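Local coordinates for acyl-coenzyme A oxidase 3 (Yarrowia lipolytica, PDB 5YS9), which catalyses the FAD-dependent oxidation of acyl-CoA to trans-2-enoyl-CoA in peroxisomal fatty acid beta-oxidation, reducing oxygen to hydrogen peroxide, at residues T308-S313 with A409-F414; V486-N491 with K516-A521; V509-W514 with A565-I570; C553-T558 with E595-L600. All blocks are in the same frame, centred on the assembly; numbering follows the deposited sequence.

Contact 1 (T308-S313 with A409-F414)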
loop_
_atom_site.group_PDB
_atom_site.type_symbol
_atom_site.label_atom_id
_atom_site.label_comp_id
_atom_site.label_asym_id
_atom_site.label_seq_id
_atom_site.Cartn_x
_atom_site.Cartn_y
_atom_site.Cartn_z
ATOM N N THR A 308 1.981 -11.076 -19.918
ATOM C CA THR A 308 1.742 -11.960 -18.773
ATOM C C THR A 308 1.489 -11.187 -17.464
ATOM O O THR A 308 0.577 -11.519 -16.710
ATOM C CB THR A 308 2.886 -12.993 -18.593
ATOM O OG1 THR A 308 2.810 -13.943 -19.653
ATOM C CG2 THR A 308 2.767 -13.794 -17.267
ATOM N N MET A 309 2.253 -10.134 -17.239
ATOM C CA MET A 309 2.133 -9.342 -16.020
ATOM C C MET A 309 0.903 -8.432 -16.000
ATOM O O MET A 309 0.320 -8.099 -14.913
ATOM C CB MET A 309 3.383 -8.517 -15.840
ATOM C CG MET A 309 4.620 -9.375 -15.817
ATOM S SD MET A 309 5.966 -8.506 -15.042
ATOM C CE MET A 309 5.495 -8.717 -13.351
ATOM N N ILE A 310 0.525 -8.024 -17.202
ATOM C CA ILE A 310 -0.659 -7.210 -17.383
ATOM C C ILE A 310 -1.860 -8.077 -17.070
ATOM O O ILE A 310 -2.718 -7.629 -16.345
ATOM C CB ILE A 310 -0.762 -6.627 -18.806
ATOM C CG1 ILE A 310 0.384 -5.653 -19.038
ATOM C CG2 ILE A 310 -2.071 -5.870 -18.983
ATOM C CD1 ILE A 310 0.750 -5.541 -20.501
ATOM N N ALA A 311 -1.887 -9.293 -17.634
ATOM C CA ALA A 311 -2.857 -10.322 -17.271
ATOM C C ALA A 311 -2.850 -10.714 -15.765
ATOM O O ALA A 311 -3.907 -10.801 -15.175
ATOM C CB ALA A 311 -2.683 -11.552 -18.153
ATOM N N ASP A 312 -1.685 -10.933 -15.158
ATOM C CA ASP A 312 -1.578 -11.183 -13.706
ATOM C C ASP A 312 -2.289 -10.086 -12.916
ATOM O O ASP A 312 -2.881 -10.370 -11.884
ATOM C CB ASP A 312 -0.103 -11.235 -13.209
ATOM C CG ASP A 312 0.656 -12.485 -13.656
ATOM O OD1 ASP A 312 0.001 -13.435 -14.112
ATOM O OD2 ASP A 312 1.928 -12.526 -13.571
ATOM N N SER A 313 -2.181 -8.832 -13.366
ATOM C CA SER A 313 -2.813 -7.730 -12.660
ATOM C C SER A 313 -4.336 -7.941 -12.658
ATOM O O SER A 313 -5.049 -7.662 -11.641
ATOM C CB SER A 313 -2.420 -6.369 -13.239
ATOM O OG SER A 313 -1.025 -6.120 -13.083
ATOM N N ALA A 409 5.848 -1.347 -21.843
ATOM C CA ALA A 409 6.467 -0.912 -20.621
ATOM C C ALA A 409 5.484 -0.146 -19.773
ATOM O O ALA A 409 5.383 -0.396 -18.595
ATOM C CB ALA A 409 7.680 -0.061 -20.920
ATOM N N GLY A 410 4.718 0.747 -20.377
ATOM C CA GLY A 410 3.759 1.531 -19.607
ATOM C C GLY A 410 2.623 0.714 -19.027
ATOM O O GLY A 410 2.250 0.879 -17.870
ATOM N N LEU A 411 2.084 -0.177 -19.842
ATOM C CA LEU A 411 1.025 -1.061 -19.405
ATOM C C LEU A 411 1.448 -1.950 -18.222
ATOM O O LEU A 411 0.704 -2.070 -17.258
ATOM C CB LEU A 411 0.580 -1.939 -20.557
ATOM C CG LEU A 411 -0.699 -1.638 -21.359
ATOM C CD1 LEU A 411 -1.338 -0.310 -21.174
ATOM C CD2 LEU A 411 -0.427 -1.848 -22.845
ATOM N N LYS A 412 2.617 -2.572 -18.313
ATOM C CA LYS A 412 3.185 -3.299 -17.181
ATOM C C LYS A 412 3.261 -2.402 -15.933
ATOM O O LYS A 412 2.781 -2.797 -14.880
ATOM C CB LYS A 412 4.578 -3.877 -17.489
ATOM C CG LYS A 412 5.107 -4.750 -16.365
ATOM C CD LYS A 412 5.938 -3.984 -15.344
ATOM C CE LYS A 412 6.469 -4.924 -14.290
ATOM N NZ LYS A 412 7.319 -4.205 -13.310
ATOM N N ALA A 413 3.849 -1.206 -16.073
ATOM C CA ALA A 413 4.049 -0.313 -14.931
ATOM C C ALA A 413 2.746 0.001 -14.246
ATOM O O ALA A 413 2.594 -0.293 -13.063
ATOM C CB ALA A 413 4.745 0.972 -15.316
ATOM N N PHE A 414 1.801 0.528 -15.022
ATOM C CA PHE A 414 0.539 1.028 -14.471
ATOM C C PHE A 414 -0.469 -0.025 -14.021
ATOM O O PHE A 414 -1.194 0.205 -13.047
ATOM C CB PHE A 414 -0.087 2.079 -15.415
ATOM C CG PHE A 414 0.657 3.390 -15.376
ATOM C CD1 PHE A 414 0.516 4.232 -14.283
ATOM C CD2 PHE A 414 1.570 3.739 -16.383
ATOM C CE1 PHE A 414 1.222 5.430 -14.211
ATOM C CE2 PHE A 414 2.289 4.932 -16.325
ATOM C CZ PHE A 414 2.127 5.777 -15.229
#
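Around Ile310 and Lys412 the two helices come close, their axes 8.8 Å apart at nearest approach and running in roughly the same direction, 29° from parallel. The nearest pair of alpha carbons, Ile310 CA and Lys412 CA, is 5.5 Å apart. The segments belong to helices 300-330 and 391-428, two members of the C-alpha1 helix bundle that acyl-CoA oxidases share with acyl-CoA dehydrogenases.

Two pairs of side chains make the contact. On one flank, Met309 and Lys412 lie alongside each other and point the same way. The thioether SD of Met309 rests 3.7 Å from Lys412 CE, and the terminal methyl of Met309 continues along the same methylene. The lysine leaves its helix with CG anti to the backbone N (chi1 -174°), then bends at its second torsion, which lays the aliphatic chain against the methionine. On the other flank, Ile310 reaches across the groove at a slant to Leu411, and its CD1 settles 3.6 Å from Leu411 CB. All four residues are buried, and only apolar packing joins the segments here.

The lysine's charge is served beyond them: NZ is hydrogen-bonded to Gln451 O, Gly456 O and Asn458 OD1. This grip pins the buried ammonium while its methylenes stay with Met309. The Lys412 side chain lies about 8 Å from a bound FAD, which places the contact near the cofactor. Where the helices press together, Ile310 CG1 sits 3.9 Å from the backbone atom Lys412 N.

Contact 2 (V486-N491 with K516-A521)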
loop_
_atom_site.group_PDB
_atom_site.type_symbol
_atom_site.label_atom_id
_atom_site.label_comp_id
_atom_site.label_asym_id
_atom_site.label_seq_id
_atom_site.Cartn_x
_atom_site.Cartn_y
_atom_site.Cartn_z
ATOM N N VAL A 486 1.137 4.522 -31.585
ATOM C CA VAL A 486 1.252 5.963 -31.383
ATOM C C VAL A 486 0.855 6.746 -32.624
ATOM O O VAL A 486 1.304 7.881 -32.787
ATOM C CB VAL A 486 2.699 6.332 -30.950
ATOM C CG1 VAL A 486 3.028 5.731 -29.588
ATOM C CG2 VAL A 486 3.734 5.885 -31.980
ATOM N N GLY A 487 0.037 6.139 -33.498
ATOM C CA GLY A 487 -0.500 6.785 -34.728
ATOM C C GLY A 487 -1.248 8.095 -34.512
ATOM O O GLY A 487 -1.204 8.992 -35.363
ATOM N N TYR A 488 -1.917 8.222 -33.361
ATOM C CA TYR A 488 -2.641 9.459 -32.993
ATOM C C TYR A 488 -1.727 10.734 -32.961
ATOM O O TYR A 488 -2.211 11.867 -33.011
ATOM C CB TYR A 488 -3.415 9.244 -31.643
ATOM C CG TYR A 488 -2.506 9.152 -30.451
ATOM C CD1 TYR A 488 -2.082 10.305 -29.801
ATOM C CD2 TYR A 488 -2.014 7.901 -29.994
ATOM C CE1 TYR A 488 -1.193 10.251 -28.737
ATOM C CE2 TYR A 488 -1.124 7.827 -28.910
ATOM C CZ TYR A 488 -0.712 9.010 -28.281
ATOM O OH TYR A 488 0.159 8.979 -27.212
ATOM N N LEU A 489 -0.413 10.540 -32.839
ATOM C CA LEU A 489 0.594 11.629 -32.942
ATOM C C LEU A 489 0.667 12.316 -34.341
ATOM O O LEU A 489 1.216 13.429 -34.467
ATOM C CB LEU A 489 1.976 11.082 -32.563
ATOM C CG LEU A 489 2.612 11.366 -31.199
ATOM C CD1 LEU A 489 1.602 11.572 -30.080
ATOM C CD2 LEU A 489 3.605 10.270 -30.851
ATOM N N ALA A 490 0.153 11.611 -35.365
ATOM C CA ALA A 490 0.014 12.094 -36.743
ATOM C C ALA A 490 -1.317 12.782 -36.991
ATOM O O ALA A 490 -1.488 13.436 -38.006
ATOM C CB ALA A 490 0.153 10.923 -37.707
ATOM N N ASN A 491 -2.258 12.635 -36.072
ATOM C CA ASN A 491 -3.576 13.194 -36.242
ATOM C C ASN A 491 -3.666 14.681 -35.840
ATOM O O ASN A 491 -3.784 15.034 -34.652
ATOM C CB ASN A 491 -4.565 12.354 -35.441
ATOM C CG ASN A 491 -5.999 12.644 -35.798
ATOM O OD1 ASN A 491 -6.303 13.628 -36.491
ATOM N ND2 ASN A 491 -6.888 11.792 -35.326
ATOM N N LYS A 516 -6.336 13.604 -27.530
ATOM C CA LYS A 516 -5.911 14.974 -27.448
ATOM C C LYS A 516 -4.873 15.211 -26.349
ATOM O O LYS A 516 -3.848 15.793 -26.586
ATOM C CB LYS A 516 -7.071 15.955 -27.230
ATOM C CG LYS A 516 -6.668 17.349 -27.734
ATOM C CD LYS A 516 -7.363 18.497 -27.059
ATOM C CE LYS A 516 -6.785 19.838 -27.492
ATOM N NZ LYS A 516 -7.320 20.336 -28.785
ATOM N N VAL A 517 -5.182 14.815 -25.132
ATOM C CA VAL A 517 -4.311 15.135 -24.006
ATOM C C VAL A 517 -2.954 14.374 -24.088
ATOM O O VAL A 517 -1.942 14.929 -23.706
ATOM C CB VAL A 517 -5.036 14.953 -22.634
ATOM C CG1 VAL A 517 -6.267 15.863 -22.575
ATOM C CG2 VAL A 517 -5.425 13.495 -22.375
ATOM N N ALA A 518 -2.949 13.143 -24.614
ATOM C CA ALA A 518 -1.712 12.396 -24.869
ATOM C C ALA A 518 -0.854 13.102 -25.883
ATOM O O ALA A 518 0.313 13.400 -25.623
ATOM C CB ALA A 518 -2.020 10.989 -25.372
ATOM N N ASN A 519 -1.453 13.403 -27.032
ATOM C CA ASN A 519 -0.753 14.140 -28.079
ATOM C C ASN A 519 -0.247 15.504 -27.597
ATOM O O ASN A 519 0.912 15.873 -27.821
ATOM C CB ASN A 519 -1.639 14.273 -29.303
ATOM C CG ASN A 519 -0.986 15.100 -30.380
ATOM O OD1 ASN A 519 -1.354 16.250 -30.528
ATOM N ND2 ASN A 519 0.047 14.563 -31.064
ATOM N N GLY A 520 -1.087 16.221 -26.870
ATOM C CA GLY A 520 -0.723 17.522 -26.335
ATOM C C GLY A 520 0.527 17.443 -25.529
ATOM O O GLY A 520 1.490 18.122 -25.806
ATOM N N ALA A 521 0.528 16.558 -24.557
ATOM C CA ALA A 521 1.637 16.457 -23.646
ATOM C C ALA A 521 2.919 16.059 -24.385
ATOM O O ALA A 521 3.978 16.637 -24.143
ATOM C CB ALA A 521 1.302 15.449 -22.559
#
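Asn519 and Tyr488 bury more surface here than any other residues of the two segments, and their side chains run antiparallel alongside one another. The tyrosine turns the edge of its ring, at CE1, to the helix backbone, 3.6 Å from Asn519 N, while Asn519 CA lies at that edge in the plane of the ring. Farther back along the same edge, CD1 of Tyr488 meets Asn519 CB at 4.0 Å. The ring and the asparagine's amide stand almost perpendicular, their planes 84° apart.

One residue earlier on the helix, Ala518 meets the same ring. Its methyl lies 3.5 Å from Tyr488 CE1 and comes equally near the hydroxyl, approaching the ring obliquely. The tyrosine reaches this place with CG lodged between its backbone N and carbonyl carbon (chi1 71°), a setting that swings the ring toward helix 507-534.

In structural terms, a short 3-10 turn at 487-489, in the connection that follows helix 458-477, is docked on the side of a helix of the C-terminal alpha-helical domain. The hydroxyl of Tyr488 carries on beyond the pair of segments to a hydrogen bond with His557 ND1 on helix 547-573, tying the loop to a second helix. With a phenylalanine here, His557 ND1 would probably be left without its hydroxyl partner and the loop would lose its polar tie to helix 547-573.

Leu489 completes the docking surface. Crossing Asn519 at a slant, it sets its methyl CD1 4.0 Å from Asn519 CA, and the asparagine's amide end lies against the same side chain.

Contact 3 (V509-W514 with A565-I570)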
loop_
_atom_site.group_PDB
_atom_site.type_symbol
_atom_site.label_atom_id
_atom_site.label_comp_id
_atom_site.label_asym_id
_atom_site.label_seq_id
_atom_site.Cartn_x
_atom_site.Cartn_y
_atom_site.Cartn_z
ATOM N N VAL A 509 -15.993 10.075 -28.711
ATOM C CA VAL A 509 -15.657 11.417 -28.256
ATOM C C VAL A 509 -14.614 11.323 -27.140
ATOM O O VAL A 509 -13.541 11.957 -27.189
ATOM C CB VAL A 509 -16.936 12.136 -27.792
ATOM C CG1 VAL A 509 -16.617 13.483 -27.167
ATOM C CG2 VAL A 509 -17.905 12.276 -28.981
ATOM N N LEU A 510 -14.948 10.497 -26.153
ATOM C CA LEU A 510 -14.070 10.196 -25.032
ATOM C C LEU A 510 -12.725 9.605 -25.528
ATOM O O LEU A 510 -11.661 9.934 -24.984
ATOM C CB LEU A 510 -14.767 9.245 -24.052
ATOM C CG LEU A 510 -16.157 9.592 -23.480
ATOM C CD1 LEU A 510 -16.645 8.439 -22.614
ATOM C CD2 LEU A 510 -16.167 10.897 -22.699
ATOM N N ILE A 511 -12.749 8.784 -26.584
ATOM C CA ILE A 511 -11.471 8.349 -27.184
ATOM C C ILE A 511 -10.648 9.549 -27.709
ATOM O O ILE A 511 -9.443 9.698 -27.410
ATOM C CB ILE A 511 -11.684 7.293 -28.263
ATOM C CG1 ILE A 511 -12.055 5.954 -27.589
ATOM C CG2 ILE A 511 -10.421 7.117 -29.114
ATOM C CD1 ILE A 511 -12.619 4.900 -28.523
ATOM N N GLU A 512 -11.326 10.422 -28.441
ATOM C CA GLU A 512 -10.675 11.577 -29.033
ATOM C C GLU A 512 -10.072 12.453 -27.926
ATOM O O GLU A 512 -8.956 12.956 -28.048
ATOM C CB GLU A 512 -11.670 12.354 -29.899
ATOM C CG GLU A 512 -11.047 13.396 -30.819
ATOM C CD GLU A 512 -12.060 14.455 -31.212
ATOM O OE1 GLU A 512 -12.035 15.581 -30.684
ATOM O OE2 GLU A 512 -12.938 14.145 -32.025
ATOM N N ALA A 513 -10.805 12.588 -26.837
ATOM C CA ALA A 513 -10.347 13.405 -25.719
ATOM C C ALA A 513 -9.047 12.866 -25.050
ATOM O O ALA A 513 -8.216 13.648 -24.631
ATOM C CB ALA A 513 -11.471 13.548 -24.697
ATOM N N TRP A 514 -8.894 11.540 -24.966
ATOM C CA TRP A 514 -7.631 10.920 -24.500
ATOM C C TRP A 514 -6.493 11.022 -25.533
ATOM O O TRP A 514 -5.305 11.136 -25.160
ATOM C CB TRP A 514 -7.849 9.454 -24.031
ATOM C CG TRP A 514 -8.421 9.448 -22.685
ATOM C CD1 TRP A 514 -9.716 9.192 -22.335
ATOM C CD2 TRP A 514 -7.737 9.818 -21.481
ATOM N NE1 TRP A 514 -9.874 9.377 -20.971
ATOM C CE2 TRP A 514 -8.679 9.758 -20.426
ATOM C CE3 TRP A 514 -6.413 10.207 -21.191
ATOM C CZ2 TRP A 514 -8.338 10.049 -19.090
ATOM C CZ3 TRP A 514 -6.065 10.478 -19.870
ATOM C CH2 TRP A 514 -7.036 10.414 -18.830
ATOM N N ALA A 565 -8.180 0.159 -25.767
ATOM C CA ALA A 565 -8.288 -1.301 -25.780
ATOM C C ALA A 565 -9.614 -1.809 -25.234
ATOM O O ALA A 565 -10.168 -2.773 -25.779
ATOM C CB ALA A 565 -7.129 -1.934 -25.048
ATOM N N PHE A 566 -10.151 -1.158 -24.197
ATOM C CA PHE A 566 -11.473 -1.548 -23.702
ATOM C C PHE A 566 -12.549 -1.450 -24.812
ATOM O O PHE A 566 -13.213 -2.432 -25.136
ATOM C CB PHE A 566 -11.856 -0.696 -22.472
ATOM C CG PHE A 566 -12.780 -1.383 -21.471
ATOM C CD1 PHE A 566 -13.528 -2.527 -21.781
ATOM C CD2 PHE A 566 -12.939 -0.826 -20.210
ATOM C CE1 PHE A 566 -14.394 -3.098 -20.840
ATOM C CE2 PHE A 566 -13.805 -1.396 -19.266
ATOM C CZ PHE A 566 -14.534 -2.519 -19.586
ATOM N N TYR A 567 -12.675 -0.275 -25.422
ATOM C CA TYR A 567 -13.676 -0.045 -26.497
ATOM C C TYR A 567 -13.482 -0.932 -27.739
ATOM O O TYR A 567 -14.440 -1.557 -28.217
ATOM C CB TYR A 567 -13.704 1.438 -26.864
ATOM C CG TYR A 567 -14.324 2.323 -25.788
ATOM C CD1 TYR A 567 -15.585 2.044 -25.265
ATOM C CD2 TYR A 567 -13.658 3.465 -25.297
ATOM C CE1 TYR A 567 -16.169 2.863 -24.296
ATOM C CE2 TYR A 567 -14.242 4.298 -24.326
ATOM C CZ TYR A 567 -15.492 3.980 -23.831
ATOM O OH TYR A 567 -16.101 4.785 -22.903
ATOM N N GLU A 568 -12.227 -1.039 -28.194
ATOM C CA GLU A 568 -11.870 -1.869 -29.364
ATOM C C GLU A 568 -12.256 -3.314 -29.181
ATOM O O GLU A 568 -12.704 -3.958 -30.123
ATOM C CB GLU A 568 -10.360 -1.779 -29.728
ATOM C CG GLU A 568 -10.033 -0.989 -31.009
ATOM C CD GLU A 568 -8.911 0.064 -30.864
ATOM O OE1 GLU A 568 -9.245 1.277 -30.960
ATOM O OE2 GLU A 568 -7.710 -0.299 -30.674
ATOM N N ARG A 569 -12.064 -3.840 -27.978
ATOM C CA ARG A 569 -12.334 -5.263 -27.702
ATOM C C ARG A 569 -13.835 -5.507 -27.572
ATOM O O ARG A 569 -14.309 -6.577 -27.928
ATOM C CB ARG A 569 -11.601 -5.766 -26.427
ATOM C CG ARG A 569 -10.062 -5.819 -26.472
ATOM C CD ARG A 569 -9.441 -6.826 -27.448
ATOM N NE ARG A 569 -10.128 -8.120 -27.480
ATOM C CZ ARG A 569 -10.537 -8.768 -28.577
ATOM N NH1 ARG A 569 -10.315 -8.304 -29.807
ATOM N NH2 ARG A 569 -11.167 -9.926 -28.435
ATOM N N ILE A 570 -14.569 -4.517 -27.064
ATOM C CA ILE A 570 -16.044 -4.572 -26.994
ATOM C C ILE A 570 -16.629 -4.609 -28.408
ATOM O O ILE A 570 -17.423 -5.491 -28.723
ATOM C CB ILE A 570 -16.642 -3.381 -26.191
ATOM C CG1 ILE A 570 -16.259 -3.489 -24.702
ATOM C CG2 ILE A 570 -18.160 -3.354 -26.327
ATOM C CD1 ILE A 570 -16.423 -2.217 -23.871
#
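Helices 507-534 and 547-573 are held well apart at this level: the nearest alpha carbons, Ile511 CA and Tyr567 CA, are 8.7 Å from each other, so side chains alone bridge the gap between the segments and no backbone atom of either segment takes part in the contact. Tyr567 does most of the bridging. Its CG is anti to the carbonyl carbon (chi1 -71°), a choice that sends the ring out between the helices to meet two consecutive residues of the opposing one.

Ile511 takes the near part of the ring. The isoleucine and the tyrosine pass each other in opposite directions, and the end of the isoleucine, CD1, comes 3.7 Å from Tyr567 CD2 at an oblique angle to the ring. Its CG1 touches that same ring carbon, and CD1 also reaches back to Tyr567 CB at 4.0 Å, where the ring joins the helix. Leu510 takes the far end: its methyl CD1 lies 3.7 Å from Tyr567 OH.

That hydroxyl is not left to a methyl alone, because it is hydrogen-bonded to Asn587 OD1, which tethers the far end of the ring to helix 579-596. Were Tyr567 an alanine, a gap would probably open beside Ile511 and Leu510, and Asn587 OD1 would lose this partner.

The arrangement is interhelical core packing in the C-terminal alpha-helical domain. Helix 579-596 closes over it, its Ala586 and Thr590 against Tyr567 and its Leu591 against Leu510, while on another face of helix 547-573 Phe566 packs on Tyr363 and Ala364 of helix 349-385.

Contact 4 (C553-T558 with E595-L600)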
loop_
_atom_site.group_PDB
_atom_site.type_symbol
_atom_site.label_atom_id
_atom_site.label_comp_id
_atom_site.label_asym_id
_atom_site.label_seq_id
_atom_site.Cartn_x
_atom_site.Cartn_y
_atom_site.Cartn_z
ATOM N N CYS A 553 4.001 11.905 -19.942
ATOM C CA CYS A 553 3.754 11.290 -21.236
ATOM C C CYS A 553 3.518 9.800 -21.128
ATOM O O CYS A 553 2.560 9.289 -21.700
ATOM C CB CYS A 553 4.892 11.575 -22.195
ATOM S SG CYS A 553 4.994 13.318 -22.705
ATOM N N ALA A 554 4.361 9.096 -20.378
ATOM C CA ALA A 554 4.166 7.643 -20.173
ATOM C C ALA A 554 2.790 7.375 -19.565
ATOM O O ALA A 554 2.069 6.447 -19.957
ATOM C CB ALA A 554 5.257 7.071 -19.270
ATOM N N LYS A 555 2.433 8.215 -18.604
ATOM C CA LYS A 555 1.188 8.054 -17.876
ATOM C C LYS A 555 -0.016 8.325 -18.755
ATOM O O LYS A 555 -0.960 7.550 -18.744
ATOM C CB LYS A 555 1.156 8.969 -16.669
ATOM C CG LYS A 555 0.028 8.683 -15.692
ATOM C CD LYS A 555 -0.494 9.928 -14.989
ATOM C CE LYS A 555 -0.142 9.955 -13.527
ATOM N NZ LYS A 555 -0.833 11.110 -12.896
ATOM N N ILE A 556 -0.001 9.413 -19.511
ATOM C CA ILE A 556 -1.182 9.771 -20.283
ATOM C C ILE A 556 -1.362 8.818 -21.451
ATOM O O ILE A 556 -2.469 8.380 -21.741
ATOM C CB ILE A 556 -1.198 11.254 -20.706
ATOM C CG1 ILE A 556 -1.257 12.143 -19.472
ATOM C CG2 ILE A 556 -2.440 11.558 -21.528
ATOM C CD1 ILE A 556 -0.474 13.440 -19.600
ATOM N N HIS A 557 -0.274 8.460 -22.088
ATOM C CA HIS A 557 -0.351 7.514 -23.187
ATOM C C HIS A 557 -0.880 6.121 -22.762
ATOM O O HIS A 557 -1.670 5.506 -23.484
ATOM C CB HIS A 557 1.037 7.428 -23.839
ATOM C CG HIS A 557 1.199 6.305 -24.813
ATOM N ND1 HIS A 557 0.737 6.371 -26.106
ATOM C CD2 HIS A 557 1.823 5.107 -24.687
ATOM C CE1 HIS A 557 1.064 5.250 -26.732
ATOM N NE2 HIS A 557 1.740 4.476 -25.898
ATOM N N THR A 558 -0.419 5.626 -21.611
ATOM C CA THR A 558 -0.873 4.360 -21.077
ATOM C C THR A 558 -2.375 4.431 -20.733
ATOM O O THR A 558 -3.154 3.512 -21.014
ATOM C CB THR A 558 -0.006 3.956 -19.866
ATOM O OG1 THR A 558 1.377 3.927 -20.268
ATOM C CG2 THR A 558 -0.399 2.547 -19.333
ATOM N N GLU A 595 -12.196 12.455 -14.912
ATOM C CA GLU A 595 -12.467 13.161 -13.679
ATOM C C GLU A 595 -11.275 13.215 -12.734
ATOM O O GLU A 595 -11.051 14.210 -12.074
ATOM C CB GLU A 595 -13.672 12.548 -12.996
ATOM C CG GLU A 595 -14.098 13.274 -11.748
ATOM C CD GLU A 595 -15.201 12.554 -11.042
ATOM O OE1 GLU A 595 -15.040 11.360 -10.775
ATOM O OE2 GLU A 595 -16.228 13.174 -10.767
ATOM N N GLU A 596 -10.536 12.123 -12.654
ATOM C CA GLU A 596 -9.337 12.063 -11.840
ATOM C C GLU A 596 -8.249 12.985 -12.354
ATOM O O GLU A 596 -7.422 13.448 -11.595
ATOM C CB GLU A 596 -8.832 10.635 -11.666
ATOM C CG GLU A 596 -9.792 9.719 -10.920
ATOM C CD GLU A 596 -9.905 10.029 -9.437
ATOM O OE1 GLU A 596 -10.793 10.804 -9.050
ATOM O OE2 GLU A 596 -9.122 9.483 -8.648
ATOM N N ASP A 597 -8.236 13.232 -13.652
ATOM C CA ASP A 597 -7.218 14.091 -14.213
ATOM C C ASP A 597 -7.855 15.196 -15.032
ATOM O O ASP A 597 -7.543 15.390 -16.192
ATOM C CB ASP A 597 -6.278 13.272 -15.089
ATOM C CG ASP A 597 -4.836 13.366 -14.644
ATOM O OD1 ASP A 597 -4.400 14.454 -14.244
ATOM O OD2 ASP A 597 -4.135 12.348 -14.704
ATOM N N SER A 598 -8.685 15.978 -14.361
ATOM C CA SER A 598 -9.464 17.032 -14.981
ATOM C C SER A 598 -8.571 18.085 -15.592
ATOM O O SER A 598 -8.883 18.645 -16.624
ATOM C CB SER A 598 -10.411 17.659 -13.973
ATOM O OG SER A 598 -9.701 18.335 -12.967
ATOM N N GLY A 599 -7.456 18.348 -14.934
ATOM C CA GLY A 599 -6.544 19.396 -15.322
ATOM C C GLY A 599 -5.983 19.219 -16.710
ATOM O O GLY A 599 -5.763 20.181 -17.414
ATOM N N LEU A 600 -5.732 17.985 -17.100
ATOM C CA LEU A 600 -5.183 17.718 -18.402
ATOM C C LEU A 600 -6.131 18.228 -19.459
ATOM O O LEU A 600 -5.723 18.850 -20.416
ATOM C CB LEU A 600 -5.082 16.213 -18.573
ATOM C CG LEU A 600 -3.762 15.475 -18.425
ATOM C CD1 LEU A 600 -2.832 16.124 -17.430
ATOM C CD2 LEU A 600 -4.021 14.028 -18.067
#
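Apolar packing carries the centre of this contact, where the side chains of Ile556 and Leu600 meet end to end. CG1 of Ile556 lies 3.6 Å from Leu600 CD2, and its outer methyl, Ile556 CD1, follows at 3.9 Å from the same leucine carbon. The isoleucine holds CG1 anti to the carbonyl carbon (chi1 -63°), which aims this branch at the leucine; the same side chain also packs on Val517, Ala518 and Ala521 of helix 507-534.

The charged pair sits nearer the edge. Lys555 and Asp597 approach one another head-on, and NZ of the lysine ends 4.0 Å from Asp597 OD2. That is a long salt bridge, so it is likely to be a weak one.

Asp597 lies at the break between helices 579-596 and 598-604, and the contact thus sets the junction of these two helices of the C-terminal alpha-helical domain against helix 547-573. Beside it, Glu595 and Ser598 pack on Gln548 and Gly599 of the second subunit, which places this corner at the dimer interface.

No hydrogen bond joins the two segments. Inside 553-558, Thr558 OG1 donates to Ala554 O at 2.6 Å, with a C=O...donor angle of 155°, while the backbone Thr558 N reaches that oxygen from the opposite face of the carbonyl plane.

Contact 1 lies deepest, close to the centre of the chain and near FAD; contacts 2, 3 and 4 lie farther out, and contact 4, partly buried, borders the second subunit. Contacts 2 and 3 use successive parts of helix 507-534, while contacts 3 and 4 use helix 547-573. The pieces interlock: Leu411 and Phe414 of contact 1 pack on Thr558 of contact 4, whose Ile556 also meets Trp514 of contact 3. The chemistry shifts with place. Contact 1 packs aliphatic chains, one of them a lysine with its charge held beyond the segments, contacts 2 and 3 rest on tyrosines, and contact 4 alone adds a salt bridge between its segments.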